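Local coordinates for protein Alpha/beta fold hydrolase (Pseudomonas aeruginosa, PDB 6I8W) that hydrolyses ester bonds of membrane phospholipids as a membrane-bound phospholipase A of the alpha/beta hydrolase fold, and acts as a bacterial virulence factor, at residues Pro238-Leu243 with Arg270-Arg275; Leu145-His150 with Pro244-Pro249; Leu252-Arg257 with Val263-Val268. All coordinates share one frame; numbering follows the deposited sequence.

Interaction 1: Pro238-Leu243 with Arg270-Arg275. With CO2 (carbon dioxide), chain G.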
loop_
_atom_site.group_PDB
_atom_site.type_symbol
_atom_site.label_atom_id
_atom_site.label_comp_id
_atom_site.label_asym_id
_atom_site.label_seq_id
_atom_site.Cartn_x
_atom_site.Cartn_y
_atom_site.Cartn_z
ATOM N N PRO A 238 14.830 12.319 -2.425
ATOM C CA PRO A 238 14.321 12.720 -3.741
ATOM C C PRO A 238 14.555 11.641 -4.789
ATOM O O PRO A 238 15.637 11.060 -4.845
ATOM C CB PRO A 238 15.125 13.983 -4.063
ATOM C CG PRO A 238 16.340 13.907 -3.183
ATOM C CD PRO A 238 15.906 13.204 -1.942
ATOM N N LEU A 239 13.547 11.365 -5.608
ATOM C CA LEU A 239 13.690 10.388 -6.678
ATOM C C LEU A 239 14.330 10.951 -7.949
ATOM O O LEU A 239 14.873 10.192 -8.755
ATOM C CB LEU A 239 12.334 9.799 -7.044
ATOM C CG LEU A 239 11.772 8.749 -6.094
ATOM C CD1 LEU A 239 10.449 8.249 -6.641
ATOM C CD2 LEU A 239 12.768 7.605 -5.926
ATOM N N GLU A 240 14.243 12.267 -8.141
ATOM C CA GLU A 240 14.719 12.883 -9.381
ATOM C C GLU A 240 16.156 12.463 -9.752
ATOM O O GLU A 240 16.414 12.159 -10.911
ATOM C CB GLU A 240 14.605 14.411 -9.311
ATOM C CG GLU A 240 13.174 14.938 -9.390
ATOM C CD GLU A 240 12.493 15.049 -8.025
ATOM O OE1 GLU A 240 13.012 14.484 -7.033
ATOM O OE2 GLU A 240 11.440 15.718 -7.946
ATOM N N PRO A 241 17.094 12.432 -8.780
ATOM C CA PRO A 241 18.427 11.948 -9.172
ATOM C C PRO A 241 18.529 10.422 -9.358
ATOM O O PRO A 241 19.551 9.951 -9.845
ATOM C CB PRO A 241 19.323 12.390 -8.002
ATOM C CG PRO A 241 18.511 13.379 -7.215
ATOM C CD PRO A 241 17.098 12.929 -7.390
ATOM N N GLU A 242 17.519 9.663 -8.940
ATOM C CA GLU A 242 17.613 8.201 -8.956
ATOM C C GLU A 242 16.948 7.555 -10.171
ATOM O O GLU A 242 17.413 6.525 -10.666
ATOM C CB GLU A 242 17.005 7.610 -7.668
ATOM C CG GLU A 242 17.505 8.255 -6.353
ATOM C CD GLU A 242 19.024 8.264 -6.225
ATOM O OE1 GLU A 242 19.668 7.295 -6.682
ATOM O OE2 GLU A 242 19.574 9.232 -5.639
ATOM N N LEU A 243 15.856 8.151 -10.642
ATOM C CA LEU A 243 15.103 7.595 -11.770
ATOM C C LEU A 243 15.952 7.277 -13.013
ATOM O O LEU A 243 15.729 6.244 -13.636
ATOM C CB LEU A 243 13.966 8.542 -12.154
ATOM C CG LEU A 243 12.917 8.742 -11.068
ATOM C CD1 LEU A 243 11.917 9.799 -11.467
ATOM C CD2 LEU A 243 12.216 7.426 -10.804
ATOM N N ARG A 270 8.695 11.414 -16.329
ATOM C CA ARG A 270 8.747 10.903 -17.693
ATOM C C ARG A 270 10.097 11.171 -18.402
ATOM O O ARG A 270 10.716 10.220 -18.881
ATOM C CB ARG A 270 7.570 11.470 -18.480
ATOM C CG ARG A 270 7.213 10.715 -19.706
ATOM C CD ARG A 270 5.867 11.193 -20.199
ATOM N NE ARG A 270 5.823 11.216 -21.649
ATOM C CZ ARG A 270 5.066 12.045 -22.355
ATOM N NH1 ARG A 270 4.286 12.930 -21.740
ATOM N NH2 ARG A 270 5.098 11.991 -23.675
ATOM N N PRO A 271 10.580 12.442 -18.434
ATOM C CA PRO A 271 11.881 12.724 -19.069
ATOM C C PRO A 271 13.069 12.033 -18.404
ATOM O O PRO A 271 14.135 11.930 -19.010
ATOM C CB PRO A 271 12.046 14.245 -18.909
ATOM C CG PRO A 271 10.711 14.766 -18.587
ATOM C CD PRO A 271 9.999 13.667 -17.856
ATOM N N LEU A 272 12.906 11.630 -17.148
ATOM C CA LEU A 272 14.021 11.098 -16.367
ATOM C C LEU A 272 14.131 9.579 -16.470
ATOM O O LEU A 272 15.122 9.004 -16.026
ATOM C CB LEU A 272 13.890 11.520 -14.892
ATOM C CG LEU A 272 13.820 13.023 -14.592
ATOM C CD1 LEU A 272 13.534 13.262 -13.119
ATOM C CD2 LEU A 272 15.109 13.738 -15.002
ATOM N N LEU A 273 13.126 8.938 -17.068
ATOM C CA LEU A 273 13.104 7.481 -17.174
ATOM C C LEU A 273 13.505 7.001 -18.562
ATOM O O LEU A 273 13.086 7.574 -19.568
ATOM C CB LEU A 273 11.708 6.943 -16.830
ATOM C CG LEU A 273 11.311 7.039 -15.356
ATOM C CD1 LEU A 273 9.805 6.896 -15.215
ATOM C CD2 LEU A 273 12.043 5.976 -14.549
ATOM N N LYS A 274 14.295 5.932 -18.614
ATOM C CA LYS A 274 14.725 5.360 -19.890
ATOM C C LYS A 274 13.550 4.773 -20.660
ATOM O O LYS A 274 13.436 4.951 -21.874
ATOM C CB LYS A 274 15.792 4.275 -19.676
ATOM C CG LYS A 274 17.092 4.772 -19.042
ATOM C CD LYS A 274 18.114 3.646 -18.929
ATOM C CE LYS A 274 19.335 4.063 -18.117
ATOM N NZ LYS A 274 19.948 5.322 -18.630
ATOM N N ARG A 275 12.674 4.071 -19.950
ATOM C CA ARG A 275 11.568 3.351 -20.588
ATOM C C ARG A 275 10.229 3.562 -19.890
ATOM O O ARG A 275 9.685 2.630 -19.290
ATOM C CB ARG A 275 11.894 1.851 -20.645
ATOM C CG ARG A 275 13.183 1.512 -21.411
ATOM C CD ARG A 275 13.407 0.003 -21.446
ATOM N NE ARG A 275 12.261 -0.712 -22.001
ATOM C CZ ARG A 275 12.152 -2.037 -22.029
ATOM N NH1 ARG A 275 13.126 -2.794 -21.538
ATOM N NH2 ARG A 275 11.061 -2.608 -22.527
HETATM C C CO2 G . 16.846 9.220 -19.622
HETATM O O1 CO2 G . 16.500 8.846 -20.634
HETATM O O2 CO2 G . 17.192 9.595 -18.612
HETATM O O HOH W 1 15.181 5.122 -16.028
#

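Interaction 2: Leu145-His150 with Pro244-Pro249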
loop_
_atom_site.group_PDB
_atom_site.type_symbol
_atom_site.label_atom_id
_atom_site.label_comp_id
_atom_site.label_asym_id
_atom_site.label_seq_id
_atom_site.Cartn_x
_atom_site.Cartn_y
_atom_site.Cartn_z
ATOM N N LEU A 145 13.207 3.054 -5.554
ATOM C CA LEU A 145 14.578 2.960 -5.036
ATOM C C LEU A 145 15.135 1.542 -5.166
ATOM O O LEU A 145 16.309 1.357 -5.470
ATOM C CB LEU A 145 14.656 3.419 -3.577
ATOM C CG LEU A 145 14.467 4.920 -3.374
ATOM C CD1 LEU A 145 14.440 5.243 -1.882
ATOM C CD2 LEU A 145 15.555 5.718 -4.103
ATOM N N TYR A 146 14.290 0.548 -4.924
ATOM C CA TYR A 146 14.666 -0.845 -5.138
ATOM C C TYR A 146 15.133 -1.029 -6.590
ATOM O O TYR A 146 16.214 -1.575 -6.841
ATOM C CB TYR A 146 13.467 -1.752 -4.802
ATOM C CG TYR A 146 13.681 -3.262 -4.780
ATOM C CD1 TYR A 146 14.813 -3.859 -5.316
ATOM C CD2 TYR A 146 12.707 -4.094 -4.242
ATOM C CE1 TYR A 146 14.974 -5.244 -5.300
ATOM C CE2 TYR A 146 12.862 -5.468 -4.216
ATOM C CZ TYR A 146 13.990 -6.039 -4.752
ATOM O OH TYR A 146 14.124 -7.412 -4.721
ATOM N N ALA A 147 14.322 -0.560 -7.537
ATOM C CA ALA A 147 14.642 -0.685 -8.961
ATOM C C ALA A 147 15.929 0.048 -9.339
ATOM O O ALA A 147 16.663 -0.399 -10.223
ATOM C CB ALA A 147 13.472 -0.177 -9.824
ATOM N N ALA A 148 16.199 1.177 -8.685
ATOM C CA ALA A 148 17.394 1.960 -8.999
ATOM C C ALA A 148 18.628 1.312 -8.394
ATOM O O ALA A 148 19.721 1.396 -8.947
ATOM C CB ALA A 148 17.248 3.393 -8.501
ATOM N N ARG A 149 18.443 0.663 -7.248
ATOM C CA ARG A 149 19.557 0.070 -6.507
ATOM C C ARG A 149 19.882 -1.360 -6.924
ATOM O O ARG A 149 21.022 -1.793 -6.830
ATOM C CB ARG A 149 19.262 0.099 -5.010
ATOM C CG ARG A 149 19.269 1.486 -4.412
ATOM C CD ARG A 149 18.709 1.446 -3.008
ATOM N NE ARG A 149 18.788 2.741 -2.341
ATOM C CZ ARG A 149 18.359 2.953 -1.104
ATOM N NH1 ARG A 149 17.810 1.955 -0.417
ATOM N NH2 ARG A 149 18.469 4.156 -0.556
ATOM N N HIS A 150 18.884 -2.093 -7.397
ATOM C CA HIS A 150 19.090 -3.494 -7.745
ATOM C C HIS A 150 18.546 -3.799 -9.122
ATOM O O HIS A 150 17.612 -4.582 -9.246
ATOM C CB HIS A 150 18.422 -4.413 -6.714
ATOM C CG HIS A 150 18.912 -4.214 -5.313
ATOM N ND1 HIS A 150 20.130 -4.689 -4.876
ATOM C CD2 HIS A 150 18.352 -3.586 -4.253
ATOM C CE1 HIS A 150 20.296 -4.367 -3.605
ATOM N NE2 HIS A 150 19.234 -3.695 -3.204
ATOM N N PRO A 244 16.932 8.142 -13.374
ATOM C CA PRO A 244 17.731 7.775 -14.555
ATOM C C PRO A 244 18.557 6.491 -14.389
ATOM O O PRO A 244 19.015 5.951 -15.389
ATOM C CB PRO A 244 18.657 8.986 -14.747
ATOM C CG PRO A 244 17.930 10.122 -14.124
ATOM C CD PRO A 244 17.244 9.511 -12.922
ATOM N N LYS A 245 18.731 6.008 -13.161
ATOM C CA LYS A 245 19.479 4.770 -12.923
ATOM C C LYS A 245 18.629 3.524 -13.180
ATOM O O LYS A 245 19.145 2.413 -13.275
ATOM C CB LYS A 245 20.004 4.729 -11.489
ATOM C CG LYS A 245 20.977 5.846 -11.149
ATOM C CD LYS A 245 21.295 5.848 -9.660
ATOM C CE LYS A 245 22.159 7.042 -9.278
ATOM N NZ LYS A 245 22.298 7.151 -7.800
ATOM N N ILE A 246 17.319 3.708 -13.276
ATOM C CA ILE A 246 16.424 2.575 -13.467
ATOM C C ILE A 246 16.533 2.032 -14.894
ATOM O O ILE A 246 16.414 2.782 -15.867
ATOM C CB ILE A 246 14.979 2.972 -13.136
ATOM C CG1 ILE A 246 14.883 3.360 -11.659
ATOM C CG2 ILE A 246 13.988 1.842 -13.484
ATOM C CD1 ILE A 246 13.511 3.793 -11.229
ATOM N N GLU A 247 16.775 0.728 -15.008
ATOM C CA GLU A 247 16.893 0.070 -16.312
ATOM C C GLU A 247 15.566 -0.566 -16.750
ATOM O O GLU A 247 15.301 -0.744 -17.942
ATOM C CB GLU A 247 17.993 -0.995 -16.269
ATOM N N ALA A 248 14.718 -0.878 -15.779
ATOM C CA ALA A 248 13.480 -1.597 -16.048
ATOM C C ALA A 248 12.451 -0.726 -16.764
ATOM O O ALA A 248 12.426 0.482 -16.559
ATOM C CB ALA A 248 12.903 -2.134 -14.728
ATOM N N PRO A 249 11.597 -1.340 -17.606
ATOM C CA PRO A 249 10.423 -0.608 -18.095
ATOM C C PRO A 249 9.603 -0.135 -16.900
ATOM O O PRO A 249 9.384 -0.917 -15.968
ATOM C CB PRO A 249 9.629 -1.653 -18.901
ATOM C CG PRO A 249 10.536 -2.805 -19.076
ATOM C CD PRO A 249 11.538 -2.770 -17.951
HETATM O O HOH W 2 15.869 -0.967 -12.709
#

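Interaction 3: Leu252-Arg257 with Val263-Val268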
loop_
_atom_site.group_PDB
_atom_site.type_symbol
_atom_site.label_atom_id
_atom_site.label_comp_id
_atom_site.label_asym_id
_atom_site.label_seq_id
_atom_site.Cartn_x
_atom_site.Cartn_y
_atom_site.Cartn_z
ATOM N N LEU A 252 4.056 4.535 -15.231
ATOM C CA LEU A 252 3.582 5.638 -14.398
ATOM C C LEU A 252 2.069 5.654 -14.486
ATOM O O LEU A 252 1.524 5.952 -15.548
ATOM C CB LEU A 252 4.165 6.985 -14.875
ATOM C CG LEU A 252 5.679 7.000 -15.040
ATOM C CD1 LEU A 252 6.179 8.354 -15.553
ATOM C CD2 LEU A 252 6.346 6.627 -13.699
ATOM N N LEU A 253 1.382 5.314 -13.398
ATOM C CA LEU A 253 -0.083 5.277 -13.440
ATOM C C LEU A 253 -0.664 6.179 -12.355
ATOM O O LEU A 253 -0.262 6.084 -11.188
ATOM C CB LEU A 253 -0.600 3.836 -13.280
ATOM C CG LEU A 253 -2.112 3.596 -13.435
ATOM C CD1 LEU A 253 -2.436 2.212 -14.021
ATOM C CD2 LEU A 253 -2.840 3.786 -12.081
ATOM N N TRP A 254 -1.618 7.032 -12.738
ATOM C CA TRP A 254 -2.185 8.020 -11.818
ATOM C C TRP A 254 -3.698 8.056 -11.892
ATOM O O TRP A 254 -4.275 7.780 -12.944
ATOM C CB TRP A 254 -1.649 9.428 -12.129
ATOM C CG TRP A 254 -1.028 10.114 -10.929
ATOM C CD1 TRP A 254 -1.629 11.018 -10.092
ATOM C CD2 TRP A 254 0.309 9.946 -10.444
ATOM N NE1 TRP A 254 -0.743 11.416 -9.113
ATOM C CE2 TRP A 254 0.450 10.769 -9.305
ATOM C CE3 TRP A 254 1.399 9.172 -10.855
ATOM C CZ2 TRP A 254 1.638 10.844 -8.580
ATOM C CZ3 TRP A 254 2.579 9.244 -10.130
ATOM C CH2 TRP A 254 2.688 10.075 -9.006
ATOM N N GLY A 255 -4.335 8.387 -10.771
ATOM C CA GLY A 255 -5.709 8.865 -10.788
ATOM C C GLY A 255 -5.644 10.360 -11.039
ATOM O O GLY A 255 -4.932 11.056 -10.326
ATOM N N ASP A 256 -6.368 10.864 -12.037
ATOM C CA ASP A 256 -6.216 12.266 -12.419
ATOM C C ASP A 256 -6.567 13.227 -11.276
ATOM O O ASP A 256 -5.975 14.301 -11.169
ATOM C CB ASP A 256 -7.068 12.597 -13.662
ATOM C CG ASP A 256 -8.573 12.405 -13.434
ATOM O OD1 ASP A 256 -8.966 11.747 -12.446
ATOM O OD2 ASP A 256 -9.377 12.887 -14.271
ATOM N N ARG A 257 -7.476 12.827 -10.391
ATOM C CA ARG A 257 -7.932 13.734 -9.329
ATOM C C ARG A 257 -7.317 13.402 -7.963
ATOM O O ARG A 257 -7.876 13.752 -6.917
ATOM C CB ARG A 257 -9.457 13.704 -9.246
ATOM C CG ARG A 257 -10.137 14.165 -10.549
ATOM C CD ARG A 257 -11.648 14.223 -10.409
ATOM N NE ARG A 257 -12.077 15.249 -9.458
ATOM C CZ ARG A 257 -13.337 15.424 -9.076
ATOM N NH1 ARG A 257 -14.291 14.638 -9.564
ATOM N NH2 ARG A 257 -13.649 16.382 -8.213
ATOM N N VAL A 263 -0.955 14.709 -10.033
ATOM C CA VAL A 263 -0.740 14.061 -11.329
ATOM C C VAL A 263 0.397 14.704 -12.132
ATOM O O VAL A 263 1.002 14.052 -12.978
ATOM C CB VAL A 263 -2.044 14.061 -12.191
ATOM C CG1 VAL A 263 -2.427 15.482 -12.612
ATOM C CG2 VAL A 263 -1.907 13.125 -13.399
ATOM N N SER A 264 0.709 15.968 -11.854
ATOM C CA SER A 264 1.820 16.628 -12.534
ATOM C C SER A 264 3.174 15.991 -12.183
ATOM O O SER A 264 4.194 16.320 -12.794
ATOM C CB SER A 264 1.846 18.134 -12.205
ATOM O OG SER A 264 2.092 18.383 -10.822
ATOM N N SER A 265 3.185 15.099 -11.194
ATOM C CA SER A 265 4.357 14.263 -10.913
ATOM C C SER A 265 4.859 13.517 -12.155
ATOM O O SER A 265 6.051 13.264 -12.291
ATOM C CB SER A 265 4.045 13.232 -9.819
ATOM O OG SER A 265 3.807 13.838 -8.560
ATOM N N ILE A 266 3.938 13.141 -13.039
ATOM C CA ILE A 266 4.295 12.359 -14.226
ATOM C C ILE A 266 5.216 13.152 -15.160
ATOM O O ILE A 266 6.144 12.597 -15.749
ATOM C CB ILE A 266 3.034 11.894 -14.983
ATOM C CG1 ILE A 266 2.394 10.716 -14.243
ATOM C CG2 ILE A 266 3.363 11.445 -16.423
ATOM C CD1 ILE A 266 1.056 10.319 -14.792
ATOM N N GLU A 267 4.978 14.454 -15.271
ATOM C CA GLU A 267 5.807 15.306 -16.124
ATOM C C GLU A 267 7.230 15.440 -15.577
ATOM O O GLU A 267 8.170 15.641 -16.332
ATOM C CB GLU A 267 5.165 16.688 -16.300
ATOM C CG GLU A 267 3.679 16.654 -16.656
ATOM C CD GLU A 267 3.393 15.932 -17.973
ATOM O OE1 GLU A 267 4.290 15.869 -18.845
ATOM O OE2 GLU A 267 2.263 15.428 -18.142
ATOM N N VAL A 268 7.392 15.314 -14.265
ATOM C CA VAL A 268 8.730 15.320 -13.682
ATOM C C VAL A 268 9.447 14.014 -14.035
ATOM O O VAL A 268 10.609 14.025 -14.415
ATOM C CB VAL A 268 8.690 15.487 -12.149
ATOM C CG1 VAL A 268 10.064 15.232 -11.537
ATOM C CG2 VAL A 268 8.173 16.873 -11.776
HETATM O O HOH W 3 -3.861 14.903 -9.163
#

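Interaction 1: Pro238-Leu243 with Arg270-Arg275
Two connecting loops of the alpha/beta hydrolase fold meet here: 238-243, which leads from helix 208-234 toward strand 250-255, and the loop 270-275, which links helix 265-269 to strand 276-281. Leu243 packs against two consecutive leucines, Leu272 and Leu273. Its CB meets Leu272 CB at 4.0 Å, and its CD2 is equally far from Leu273 CD2. That methyl of Leu273 also lies 3.8 Å from Leu243 O, so it packs against backbone as well as side chain. Leu272 reaches on with CD1, which rests 3.8 Å from Glu240 O and touches CB and CG, the aliphatic stem of the same glutamate. The bend at chi2 (89°) swings the carboxylate of Glu240 away from this leucine, and OE2 accepts a hydrogen bond from Met166 N. The polar join is a water that donates to Leu243 O (2.7 Å) and accepts from Lys274 N (2.9 Å). A carbon dioxide molecule lies in a pocket formed by Pro271-Lys274, with its O2 3.4 Å from Leu272 O. Leucine suits these positions by filling space without needing a polar partner, and direct adhesion between the loops is therefore mainly apolar, while the water satisfies backbone groups that do not meet directly.

Interaction 2: Leu145-His150 with Pro244-Pro249
Ile246 packs against the last turn of helix 138-149, where two alanines let the loop come close: Ala148 CA and Ile246 CA are only 4.6 Å apart. The tight part of the contact is made by Ile246 CG1, which lies 3.9 Å from both CA and CB of Ala148. Its other branch, CG2, turns to the preceding helix residue and meets Ala147 CB at 4.2 Å. With CG1 beside the backbone N (chi1 -63°) and CG2 anti to that nitrogen, the forked side chain can touch both alanines at once. A branched residue thus fits a small-residue surface, since a methyl group on each alanine leaves the helix backbone within range of the isoleucine.

The looser side begins at Lys245. Its CB comes within 4.3 Å of Ala148 CB, but the extended chain then leads away from the helix, and its exposed ammonium forms a salt bridge with Glu242. A long, charged residue suits this border, where the stem can cover an alanine while the charge stays at the surface. On the polar side a water spans the gap, donating to Ala147 O at 2.7 Å and accepting from Glu247 N at 3.0 Å, so helix and loop are joined through solvent at this point.

Leu157 of strand 154-160 touches both Ala147 and Ile246, placing the packed side against the central sheet. Farther along the loop, Pro249 meets Phe303 and Val307 of helix 293-308, while Tyr146 and Arg149 face helix 112-125.

Interaction 3: Leu252-Arg257 with Val263-Val268
Trp254, on strand 250-255, packs its indole against Val263, Ser265 and Ile266, where the chain leads into helix 265-269. Its CB lies 3.9 Å from both Ile266 CD1 and Val263 CG2, the valine branch anti to the backbone N (chi1 67° for CG1, which turns to Asp256 O instead). Val263 CA, 3.4 Å from CD1, stands over the face of the five-membered ring, 3.7 Å from its centroid and 27° off the normal, a CH-pi contact. NE1 gives its hydrogen to Leu261 O, in the loop just before the second segment, which ties down the indole's polar atom. On the six-membered ring, CE3 meets Ile266 CG1 at 3.9 Å, and the far end, CH2, reaches Ser265 CB at 3.5 Å. The broad, flat tryptophan can therefore serve three residues at once, and the small Ser265 lets the ring end come close while its OG bonds to Asp262 O. Nearer the strand's start, Leu252 CB adds a looser contact with Ile266 CG1. At the other end, a water links Asp256 O to Val263 N. This is the strand-to-helix packing of a beta-alpha-beta unit, completed by strand 276-281, in an alpha/beta hydrolase; Trp254 also touches a probable Ser-His-Asp triad.

How the interactions relate
Interaction 3 is the buried one, packing a strand of the central sheet against its following helix through a tryptophan indole. Interactions 1 and 2 are only partly buried and rely on aliphatic packing of connecting loops. Both use the chain between helix 208-234 and strand 250-255, whose first part meets 270-275 and whose second part meets helix 138-149; they touch where Lys274 CE lies 3.3 Å from Pro244 O. Interaction 3 is nested within the loop closed by interaction 1, and Leu273 CD1 meets Leu252 CD2 at 3.8 Å. In all three a water bridges backbone groups, but only interaction 1 borders bound carbon dioxide.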